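Local coordinates for protein Cfl (Pectobacterium brasiliense, PDB 7A9J) that probably activates carboxylic acids such as coronafacic acid with ATP for ligation, as a member of the ATP-dependent AMP-binding enzyme family, at residues S332-T337 and G376-R381; P342-H347 and G416-L421; T213-N218 and P360-E365. The protein carries 1 engineered substitution. All blocks are in the same frame, centred on the assembly; numbering follows the deposited sequence.

How the contacts relate
The three contacts share one region of the AMP-binding enzyme fold, joined by strand 342-346. In chain order the first segments are 213-218, 332-337 and 342-347, and their partners follow as 360-365, 376-381 and 416-421, so they interleave. The centres of contacts 1 and 2 lie about 8 Å apart, where strands 331-335 and 342-346 pair antiparallel; contact 3 is centred about 12 Å from contact 1 and 11 Å from contact 2. The backbone N of Leu361 probably bonds to Val343 O, tying contact 3 to contact 2, and an Arg381-Glu365 salt bridge ties it to contact 1. Contacts 1 and 2 touch the bound oxo-indene carboxylic acid, so strands 331-335 and 342-346 form one side of its pocket.

Contact 1: residues S332-T337 and G376-R381; sequences SSYGQT and GELLIR. With R4Z (6-ethyl-1-oxidanylidene-indene-4-carboxylic acid), chain B.
Tyr334 meets Leu378 and Ile380 through apolar contacts that bridge strands 331-335 and 376-381. The delta methyl of Ile380 comes to the edge of the phenol ring, near its plane, with CD1 3.8 Å from Tyr334 CE1. Leu378 and Tyr334 extend toward each other from their own strands, Leu378 CD2 lying oblique to the ring, 4.0 Å from Tyr334 OH and 4.3 Å from Tyr334 CZ. With CG of Tyr334 anti to the backbone N (chi1 173°), the ring reaches out from its strand to the two branched side chains. Leucine and isoleucine suit this buried place because their methyls pack closely, Ile380 CD1 at the ring edge and Leu378 CD2 by the hydroxyl end, while tyrosine is long enough to span the distance and still carry a polar end.

That polar end is served from outside the two segments: Tyr334 OH is hydrogen-bonded to Asp408 OD1. The phenol therefore joins an apolar flank to a polar tip, and the bond to Asp408 probably limits how the ring can move.

The polar contact with the ligand comes from the neighbouring residue. Ser333 donates from OG to the ketone O01 of R4Z over 2.7 Å; its chi1 of -177° swings the hydroxyl away from the backbone N and to the ligand. Past it the backbone itself lines the pocket, with Gln336 C 3.3 Å from R4Z C13. Gly335, with no side chain, lets the backbone lie close beside the ligand. The chemistry thus divides strand 331-335 between two tasks: Ser333 recognises the ligand's ketone, while Tyr334 turns its ring to Leu378 and Ile380 and its hydroxyl to Asp408.

Contact 2: residues P342-H347 and G416-L421; sequences PVIYHH and GNLIFL. Engineered in segment 416-421: Gly416 (natural residue Arg). With R4Z (6-ethyl-1-oxidanylidene-indene-4-carboxylic acid), chain B.
Ile344 meets Leu418 with its terminal methyl against one of the leucine's, the side chains at about a right angle and CD1 of Ile344 3.7 Å from Leu418 CD1. Ile344 has CG1 anti to its carbonyl carbon (chi1 -68°), and the extended chi2 of 163° carries CD1 out to the leucine. Two branched aliphatic side chains suit this buried spot, where methyls can mesh without any polar group to satisfy.

A looser polar approach lies beside it. His346 NE2 stands 4.2 Å from Asn417 OD1, too far for a hydrogen bond, with the imidazole and amide planes 76° apart. Each polar atom has a partner outside the pair: His346 NE2 bonds to Ser356 OG, and Asn417 OD1 makes a weak bond to Gly358 N. Strand 356-360 thus lies between the two segments and serves both.

At the far end Pro342 CB lies 3.3 Å from the ketone O01 of R4Z, bordering the ligand pocket. Two residues of strand 342-346, Val343 and Ile344, stand opposite the single Tyr334 of strand 331-335: a classic beta bulge in that antiparallel pairing, just beside the Ile344-Leu418 contact.

Contact 3: residues T213-N218 and P360-E365; sequences TKVTIN and PLPGVE
Val215 and Leu361 lie alongside one another, running in opposite senses, with Val215 CG1 3.6 Å from Leu361 CD2. The same methyl meets the proline ring of Pro362 at its CD, 4.1 Å from Val215 CG1. Thr216 adds its methyl, which crosses the leucine at about a right angle: CG2 of Thr216 is 3.9 Å from Leu361 CD1. The forked end of Leu361 therefore has one methyl against Val215 and one against Thr216, and a gamma-branched side chain suits that double role. Thr216 fits because it is amphipathic, turning a methyl to the leucine and a hydroxyl back to the carbonyl of Thr213.

That hydroxyl is part of what positions the first shell. With OG1 between the backbone N and the carbonyl carbon (chi1 78°), Thr216 OG1 donates to Thr213 O over 2.8 Å, in the carbonyl plane and on a lone pair. Thr213 O also accepts from Thr216 N, so two donors hold one oxygen just ahead of the type I turn 214-217. Asn218 ND2 reaches back to Val215 O over 2.8 Å, from above the carbonyl plane, and also bonds to Tyr345 OH.

On the other side, the type II turn 361-364 is closed by Val364 N to Leu361 O at 3.0 Å, with Gly363 taking the positive phi (82°).

In the wider fold, the chain around the C-terminal part of helix 203-214 meets the loop joining strands 356-360 and 365-368. Leu361 also touches Pro342 and Tyr345 of strand 342-346 and Leu212 of the helix, while Thr213 packs on Leu244 and Ala248 of helix 240-251.

Contact 1: residues S332-T337 and G376-R381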
loop_
_atom_site.group_PDB
_atom_site.type_symbol
_atom_site.label_atom_id
_atom_site.label_comp_id
_atom_site.label_asym_id
_atom_site.label_seq_id
_atom_site.Cartn_x
_atom_site.Cartn_y
_atom_site.Cartn_z
ATOM N N SER A 332 6.772 4.041 8.132
ATOM C CA SER A 332 6.221 4.088 6.789
ATOM C C SER A 332 6.999 3.169 5.872
ATOM O O SER A 332 8.152 2.836 6.101
ATOM C CB SER A 332 6.212 5.552 6.195
ATOM O OG SER A 332 7.531 6.091 6.183
ATOM N N SER A 333 6.318 2.801 4.784
ATOM C CA SER A 333 6.903 1.957 3.769
ATOM C C SER A 333 6.631 2.618 2.431
ATOM O O SER A 333 5.578 3.216 2.228
ATOM C CB SER A 333 6.271 0.510 3.876
ATOM O OG SER A 333 6.898 -0.349 2.932
ATOM N N TYR A 334 7.610 2.591 1.565
ATOM C CA TYR A 334 7.515 3.280 0.296
ATOM C C TYR A 334 7.866 2.260 -0.765
ATOM O O TYR A 334 8.945 1.682 -0.720
ATOM C CB TYR A 334 8.490 4.448 0.286
ATOM C CG TYR A 334 8.679 5.232 -1.005
ATOM C CD1 TYR A 334 9.467 4.740 -2.049
ATOM C CD2 TYR A 334 8.148 6.512 -1.135
ATOM C CE1 TYR A 334 9.715 5.533 -3.203
ATOM C CE2 TYR A 334 8.350 7.267 -2.298
ATOM C CZ TYR A 334 9.156 6.780 -3.311
ATOM O OH TYR A 334 9.390 7.572 -4.465
ATOM N N GLY A 335 6.979 2.049 -1.714
ATOM C CA GLY A 335 7.280 1.030 -2.707
ATOM C C GLY A 335 6.189 1.010 -3.746
ATOM O O GLY A 335 5.176 1.721 -3.643
ATOM N N GLN A 336 6.421 0.190 -4.770
ATOM C CA GLN A 336 5.411 0.083 -5.816
ATOM C C GLN A 336 5.624 -1.232 -6.561
ATOM O O GLN A 336 6.700 -1.840 -6.520
ATOM C CB GLN A 336 5.470 1.263 -6.792
ATOM C CG GLN A 336 6.777 1.370 -7.524
ATOM C CD GLN A 336 6.862 2.687 -8.331
ATOM O OE1 GLN A 336 7.374 3.691 -7.837
ATOM N NE2 GLN A 336 6.316 2.692 -9.541
ATOM N N THR A 337 4.583 -1.625 -7.293
ATOM C CA THR A 337 4.598 -2.924 -7.970
ATOM C C THR A 337 5.769 -3.073 -8.937
ATOM O O THR A 337 6.388 -4.129 -8.996
ATOM C CB THR A 337 3.254 -3.083 -8.687
ATOM O OG1 THR A 337 2.243 -2.987 -7.663
ATOM C CG2 THR A 337 3.145 -4.478 -9.334
ATOM N N GLY A 376 17.592 16.183 -5.552
ATOM C CA GLY A 376 17.272 15.809 -6.918
ATOM C C GLY A 376 16.259 14.692 -6.955
ATOM O O GLY A 376 15.826 14.184 -5.920
ATOM N N GLU A 377 15.876 14.315 -8.172
ATOM C CA GLU A 377 14.931 13.206 -8.320
ATOM C C GLU A 377 15.495 11.872 -7.830
ATOM O O GLU A 377 16.614 11.488 -8.176
ATOM C CB GLU A 377 14.492 13.075 -9.787
ATOM C CG GLU A 377 13.416 11.992 -9.904
ATOM C CD GLU A 377 12.799 11.864 -11.295
ATOM O OE1 GLU A 377 13.359 12.434 -12.268
ATOM O OE2 GLU A 377 11.757 11.170 -11.392
ATOM N N LEU A 378 14.693 11.163 -7.039
ATOM C CA LEU A 378 15.028 9.832 -6.543
ATOM C C LEU A 378 14.799 8.806 -7.647
ATOM O O LEU A 378 13.681 8.695 -8.174
ATOM C CB LEU A 378 14.174 9.484 -5.334
ATOM C CG LEU A 378 14.274 8.082 -4.818
ATOM C CD1 LEU A 378 15.707 7.833 -4.411
ATOM C CD2 LEU A 378 13.280 7.973 -3.641
ATOM N N LEU A 379 15.865 8.084 -7.989
ATOM C CA LEU A 379 15.845 6.938 -8.887
ATOM C C LEU A 379 16.163 5.673 -8.098
ATOM O O LEU A 379 17.009 5.687 -7.204
ATOM C CB LEU A 379 16.884 7.115 -10.001
ATOM C CG LEU A 379 16.963 8.462 -10.726
ATOM C CD1 LEU A 379 17.940 8.417 -11.890
ATOM C CD2 LEU A 379 15.594 8.799 -11.189
ATOM N N ILE A 380 15.501 4.563 -8.424
ATOM C CA ILE A 380 15.608 3.372 -7.582
ATOM C C ILE A 380 15.810 2.145 -8.458
ATOM O O ILE A 380 15.140 1.985 -9.481
ATOM C CB ILE A 380 14.377 3.160 -6.666
ATOM C CG1 ILE A 380 14.178 4.381 -5.754
ATOM C CG2 ILE A 380 14.553 1.849 -5.799
ATOM C CD1 ILE A 380 12.805 4.388 -5.138
ATOM N N ARG A 381 16.728 1.274 -8.044
ATOM C CA ARG A 381 16.794 -0.076 -8.567
ATOM C C ARG A 381 16.578 -1.072 -7.419
ATOM O O ARG A 381 17.198 -0.951 -6.355
ATOM C CB ARG A 381 18.137 -0.302 -9.272
ATOM C CG ARG A 381 18.187 -1.558 -10.113
ATOM C CD ARG A 381 19.236 -1.324 -11.243
ATOM N NE ARG A 381 20.558 -1.066 -10.679
ATOM C CZ ARG A 381 21.609 -0.645 -11.378
ATOM N NH1 ARG A 381 21.494 -0.435 -12.681
ATOM N NH2 ARG A 381 22.778 -0.441 -10.767
HETATM C C13 R4Z B . 4.538 -3.192 -4.165
HETATM C C15 R4Z B . 4.772 -1.737 -2.099
HETATM C C02 R4Z B . 4.804 -0.244 0.028
HETATM C C03 R4Z B . 3.997 0.670 0.704
HETATM C C04 R4Z B . 2.775 0.859 -0.195
HETATM C C05 R4Z B . 4.295 -0.806 -1.191
HETATM C C06 R4Z B . 3.029 -0.201 -1.395
HETATM C C07 R4Z B . 2.286 -0.585 -2.505
HETATM C C08 R4Z B . 0.909 0.056 -2.747
HETATM C C11 R4Z B . 2.762 -1.553 -3.388
HETATM C C12 R4Z B . 4.016 -2.149 -3.199
HETATM C C14 R4Z B . 3.871 -4.571 -3.898
HETATM O O01 R4Z B . 5.889 -0.544 0.454
HETATM O O09 R4Z B . 0.146 -0.508 -3.576
HETATM O O10 R4Z B . 0.535 1.122 -2.161
#

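Contact 2: residues P342-H347 and G416-L421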
loop_
_atom_site.group_PDB
_atom_site.type_symbol
_atom_site.label_atom_id
_atom_site.label_comp_id
_atom_site.label_asym_id
_atom_site.label_seq_id
_atom_site.Cartn_x
_atom_site.Cartn_y
_atom_site.Cartn_z
ATOM N N PRO A 342 8.203 -3.240 -1.349
ATOM C CA PRO A 342 8.736 -2.104 -0.574
ATOM C C PRO A 342 10.230 -1.938 -0.854
ATOM O O PRO A 342 11.011 -2.909 -0.853
ATOM C CB PRO A 342 8.531 -2.537 0.893
ATOM C CG PRO A 342 7.493 -3.682 0.781
ATOM C CD PRO A 342 7.902 -4.403 -0.491
ATOM N N VAL A 343 10.661 -0.677 -0.994
ATOM C CA VAL A 343 12.094 -0.464 -1.184
ATOM C C VAL A 343 12.709 0.491 -0.182
ATOM O O VAL A 343 13.925 0.500 -0.032
ATOM C CB VAL A 343 12.388 0.047 -2.618
ATOM C CG1 VAL A 343 12.078 -1.125 -3.608
ATOM C CG2 VAL A 343 11.563 1.310 -2.966
ATOM N N ILE A 344 11.931 1.365 0.426
ATOM C CA ILE A 344 12.449 2.336 1.377
ATOM C C ILE A 344 11.547 2.277 2.603
ATOM O O ILE A 344 10.321 2.236 2.480
ATOM C CB ILE A 344 12.499 3.756 0.757
ATOM C CG1 ILE A 344 13.557 3.792 -0.333
ATOM C CG2 ILE A 344 12.853 4.770 1.852
ATOM C CD1 ILE A 344 13.432 5.027 -1.334
ATOM N N TYR A 345 12.161 2.238 3.767
ATOM C CA TYR A 345 11.440 1.985 4.992
ATOM C C TYR A 345 11.842 2.984 6.052
ATOM O O TYR A 345 13.033 3.187 6.288
ATOM C CB TYR A 345 11.749 0.560 5.407
ATOM C CG TYR A 345 11.319 0.142 6.794
ATOM C CD1 TYR A 345 10.037 0.368 7.249
ATOM C CD2 TYR A 345 12.227 -0.507 7.630
ATOM C CE1 TYR A 345 9.629 -0.036 8.546
ATOM C CE2 TYR A 345 11.857 -0.907 8.931
ATOM C CZ TYR A 345 10.547 -0.667 9.374
ATOM O OH TYR A 345 10.192 -1.094 10.639
ATOM N N HIS A 346 10.841 3.603 6.689
ATOM C CA HIS A 346 11.102 4.548 7.748
ATOM C C HIS A 346 10.652 3.917 9.054
ATOM O O HIS A 346 9.454 3.833 9.327
ATOM C CB HIS A 346 10.392 5.881 7.490
ATOM C CG HIS A 346 11.031 6.994 8.223
ATOM N ND1 HIS A 346 11.669 6.801 9.432
ATOM C CD2 HIS A 346 11.211 8.305 7.895
ATOM C CE1 HIS A 346 12.215 7.952 9.819
ATOM N NE2 HIS A 346 11.975 8.867 8.892
ATOM N N HIS A 347 11.602 3.414 9.835
ATOM C CA HIS A 347 11.199 2.701 11.041
ATOM C C HIS A 347 10.852 3.650 12.184
ATOM O O HIS A 347 10.450 3.196 13.226
ATOM C CB HIS A 347 12.334 1.752 11.457
ATOM C CG HIS A 347 13.606 2.465 11.712
ATOM N ND1 HIS A 347 14.491 2.758 10.697
ATOM C CD2 HIS A 347 14.135 2.970 12.850
ATOM C CE1 HIS A 347 15.534 3.409 11.205
ATOM N NE2 HIS A 347 15.339 3.568 12.503
ATOM N N GLY A 416 22.181 8.220 5.650
ATOM C CA GLY A 416 21.386 7.494 4.675
ATOM C C GLY A 416 19.929 7.875 4.571
ATOM O O GLY A 416 19.247 7.420 3.642
ATOM N N ASN A 417 19.393 8.605 5.545
ATOM C CA ASN A 417 17.975 8.937 5.528
ATOM C C ASN A 417 17.648 9.839 4.324
ATOM O O ASN A 417 18.410 10.734 3.991
ATOM C CB ASN A 417 17.589 9.651 6.828
ATOM C CG ASN A 417 16.097 9.867 6.954
ATOM O OD1 ASN A 417 15.302 9.170 6.347
ATOM N ND2 ASN A 417 15.714 10.879 7.742
ATOM N N LEU A 418 16.521 9.520 3.651
ATOM C CA LEU A 418 16.096 10.304 2.478
ATOM C C LEU A 418 15.115 11.349 2.964
ATOM O O LEU A 418 13.975 11.072 3.305
ATOM C CB LEU A 418 15.472 9.380 1.439
ATOM C CG LEU A 418 16.600 8.447 0.951
ATOM C CD1 LEU A 418 15.913 7.374 0.128
ATOM C CD2 LEU A 418 17.607 9.247 0.017
ATOM N N ILE A 419 15.596 12.573 3.055
ATOM C CA ILE A 419 14.709 13.701 3.273
ATOM C C ILE A 419 13.803 13.887 2.072
ATOM O O ILE A 419 14.247 13.872 0.912
ATOM C CB ILE A 419 15.569 14.953 3.537
ATOM C CG1 ILE A 419 16.365 14.824 4.809
ATOM C CG2 ILE A 419 14.683 16.155 3.561
ATOM C CD1 ILE A 419 15.664 14.279 6.074
ATOM N N PHE A 420 12.543 14.149 2.320
ATOM C CA PHE A 420 11.560 14.195 1.252
ATOM C C PHE A 420 11.243 15.641 0.915
ATOM O O PHE A 420 10.858 16.422 1.788
ATOM C CB PHE A 420 10.290 13.421 1.643
ATOM C CG PHE A 420 9.305 13.298 0.530
ATOM C CD1 PHE A 420 9.494 12.323 -0.442
ATOM C CD2 PHE A 420 8.145 14.036 0.534
ATOM C CE1 PHE A 420 8.563 12.170 -1.448
ATOM C CE2 PHE A 420 7.203 13.881 -0.485
ATOM C CZ PHE A 420 7.433 12.975 -1.471
ATOM N N LEU A 421 11.448 15.992 -0.344
ATOM C CA LEU A 421 11.273 17.372 -0.770
ATOM C C LEU A 421 10.036 17.526 -1.631
ATOM O O LEU A 421 9.812 18.610 -2.235
ATOM C CB LEU A 421 12.523 17.866 -1.522
ATOM C CG LEU A 421 13.746 17.733 -0.623
ATOM C CD1 LEU A 421 14.974 18.150 -1.370
ATOM C CD2 LEU A 421 13.535 18.658 0.552
HETATM C C13 R4Z B . 4.538 -3.192 -4.165
HETATM C C15 R4Z B . 4.772 -1.737 -2.099
HETATM C C02 R4Z B . 4.804 -0.244 0.028
HETATM C C03 R4Z B . 3.997 0.670 0.704
HETATM C C04 R4Z B . 2.775 0.859 -0.195
HETATM C C05 R4Z B . 4.295 -0.806 -1.191
HETATM C C06 R4Z B . 3.029 -0.201 -1.395
HETATM C C07 R4Z B . 2.286 -0.585 -2.505
HETATM C C08 R4Z B . 0.909 0.056 -2.747
HETATM C C11 R4Z B . 2.762 -1.553 -3.388
HETATM C C12 R4Z B . 4.016 -2.149 -3.199
HETATM C C14 R4Z B . 3.871 -4.571 -3.898
HETATM O O01 R4Z B . 5.889 -0.544 0.454
HETATM O O09 R4Z B . 0.146 -0.508 -3.576
HETATM O O10 R4Z B . 0.535 1.122 -2.161
#

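Contact 3: residues T213-N218 and P360-E365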
loop_
_atom_site.group_PDB
_atom_site.type_symbol
_atom_site.label_atom_id
_atom_site.label_comp_id
_atom_site.label_asym_id
_atom_site.label_seq_id
_atom_site.Cartn_x
_atom_site.Cartn_y
_atom_site.Cartn_z
ATOM N N THR A 213 9.902 -7.245 2.133
ATOM C CA THR A 213 8.789 -6.952 3.027
ATOM C C THR A 213 9.066 -7.445 4.449
ATOM O O THR A 213 8.651 -6.801 5.417
ATOM C CB THR A 213 7.502 -7.615 2.462
ATOM O OG1 THR A 213 7.366 -7.146 1.089
ATOM C CG2 THR A 213 6.300 -7.167 3.282
ATOM N N LYS A 214 9.698 -8.616 4.578
ATOM C CA LYS A 214 10.017 -9.161 5.905
ATOM C C LYS A 214 10.738 -8.153 6.782
ATOM O O LYS A 214 10.418 -8.055 7.973
ATOM C CB LYS A 214 10.899 -10.413 5.806
ATOM C CG LYS A 214 10.068 -11.644 5.460
ATOM C CD LYS A 214 11.022 -12.847 5.116
ATOM C CE LYS A 214 12.006 -13.226 6.168
ATOM N NZ LYS A 214 12.652 -14.552 5.739
ATOM N N VAL A 215 11.671 -7.364 6.194
ATOM C CA VAL A 215 12.458 -6.340 6.933
ATOM C C VAL A 215 11.563 -5.238 7.497
ATOM O O VAL A 215 11.966 -4.530 8.422
ATOM C CB VAL A 215 13.579 -5.716 5.988
ATOM C CG1 VAL A 215 14.444 -4.654 6.726
ATOM C CG2 VAL A 215 14.449 -6.845 5.494
ATOM N N THR A 216 10.373 -5.044 6.930
ATOM C CA THR A 216 9.470 -3.992 7.363
ATOM C C THR A 216 8.424 -4.458 8.362
ATOM O O THR A 216 7.656 -3.610 8.862
ATOM C CB THR A 216 8.728 -3.340 6.175
ATOM O OG1 THR A 216 7.668 -4.177 5.733
ATOM C CG2 THR A 216 9.706 -3.024 4.993
ATOM N N ILE A 217 8.441 -5.736 8.753
ATOM C CA ILE A 217 7.417 -6.200 9.689
ATOM C C ILE A 217 8.110 -6.509 11.007
ATOM O O ILE A 217 8.693 -7.603 11.165
ATOM C CB ILE A 217 6.690 -7.450 9.187
ATOM C CG1 ILE A 217 6.113 -7.223 7.791
ATOM C CG2 ILE A 217 5.572 -7.854 10.262
ATOM C CD1 ILE A 217 5.383 -8.444 7.248
ATOM N N ASN A 218 7.983 -5.601 11.966
ATOM C CA ASN A 218 8.795 -5.634 13.186
ATOM C C ASN A 218 7.891 -5.349 14.376
ATOM O O ASN A 218 7.994 -4.309 15.034
ATOM C CB ASN A 218 9.969 -4.636 13.088
ATOM C CG ASN A 218 10.837 -4.905 11.927
ATOM O OD1 ASN A 218 11.508 -5.936 11.881
ATOM N ND2 ASN A 218 10.894 -3.950 10.963
ATOM N N PRO A 360 16.862 3.107 2.340
ATOM C CA PRO A 360 16.735 1.966 1.404
ATOM C C PRO A 360 16.875 0.643 2.135
ATOM O O PRO A 360 17.732 0.456 3.003
ATOM C CB PRO A 360 17.909 2.169 0.419
ATOM C CG PRO A 360 18.082 3.731 0.430
ATOM C CD PRO A 360 17.896 4.080 1.909
ATOM N N LEU A 361 16.018 -0.289 1.744
ATOM C CA LEU A 361 16.067 -1.633 2.263
ATOM C C LEU A 361 17.278 -2.379 1.724
ATOM O O LEU A 361 17.938 -1.930 0.785
ATOM C CB LEU A 361 14.755 -2.284 1.888
ATOM C CG LEU A 361 13.611 -1.759 2.770
ATOM C CD1 LEU A 361 12.224 -2.247 2.173
ATOM C CD2 LEU A 361 13.757 -2.140 4.253
ATOM N N PRO A 362 17.584 -3.568 2.276
ATOM C CA PRO A 362 18.782 -4.298 1.812
ATOM C C PRO A 362 18.721 -4.635 0.328
ATOM O O PRO A 362 17.681 -5.034 -0.198
ATOM C CB PRO A 362 18.809 -5.560 2.692
ATOM C CG PRO A 362 18.057 -5.161 3.941
ATOM C CD PRO A 362 16.951 -4.231 3.446
ATOM N N GLY A 363 19.846 -4.361 -0.356
ATOM C CA GLY A 363 19.967 -4.587 -1.782
ATOM C C GLY A 363 19.389 -3.489 -2.650
ATOM O O GLY A 363 19.578 -3.522 -3.869
ATOM N N VAL A 364 18.624 -2.566 -2.080
ATOM C CA VAL A 364 18.045 -1.486 -2.866
ATOM C C VAL A 364 19.146 -0.475 -3.201
ATOM O O VAL A 364 19.958 -0.098 -2.337
ATOM C CB VAL A 364 16.880 -0.829 -2.093
ATOM C CG1 VAL A 364 16.333 0.419 -2.811
ATOM C CG2 VAL A 364 15.729 -1.843 -1.907
ATOM N N GLU A 365 19.231 -0.098 -4.477
ATOM C CA GLU A 365 20.183 0.914 -4.925
ATOM C C GLU A 365 19.440 2.190 -5.242
ATOM O O GLU A 365 18.371 2.141 -5.847
ATOM C CB GLU A 365 20.925 0.453 -6.185
ATOM C CG GLU A 365 21.478 -0.988 -6.115
ATOM C CD GLU A 365 21.825 -1.479 -7.509
ATOM O OE1 GLU A 365 22.860 -1.001 -8.046
ATOM O OE2 GLU A 365 21.041 -2.259 -8.090
#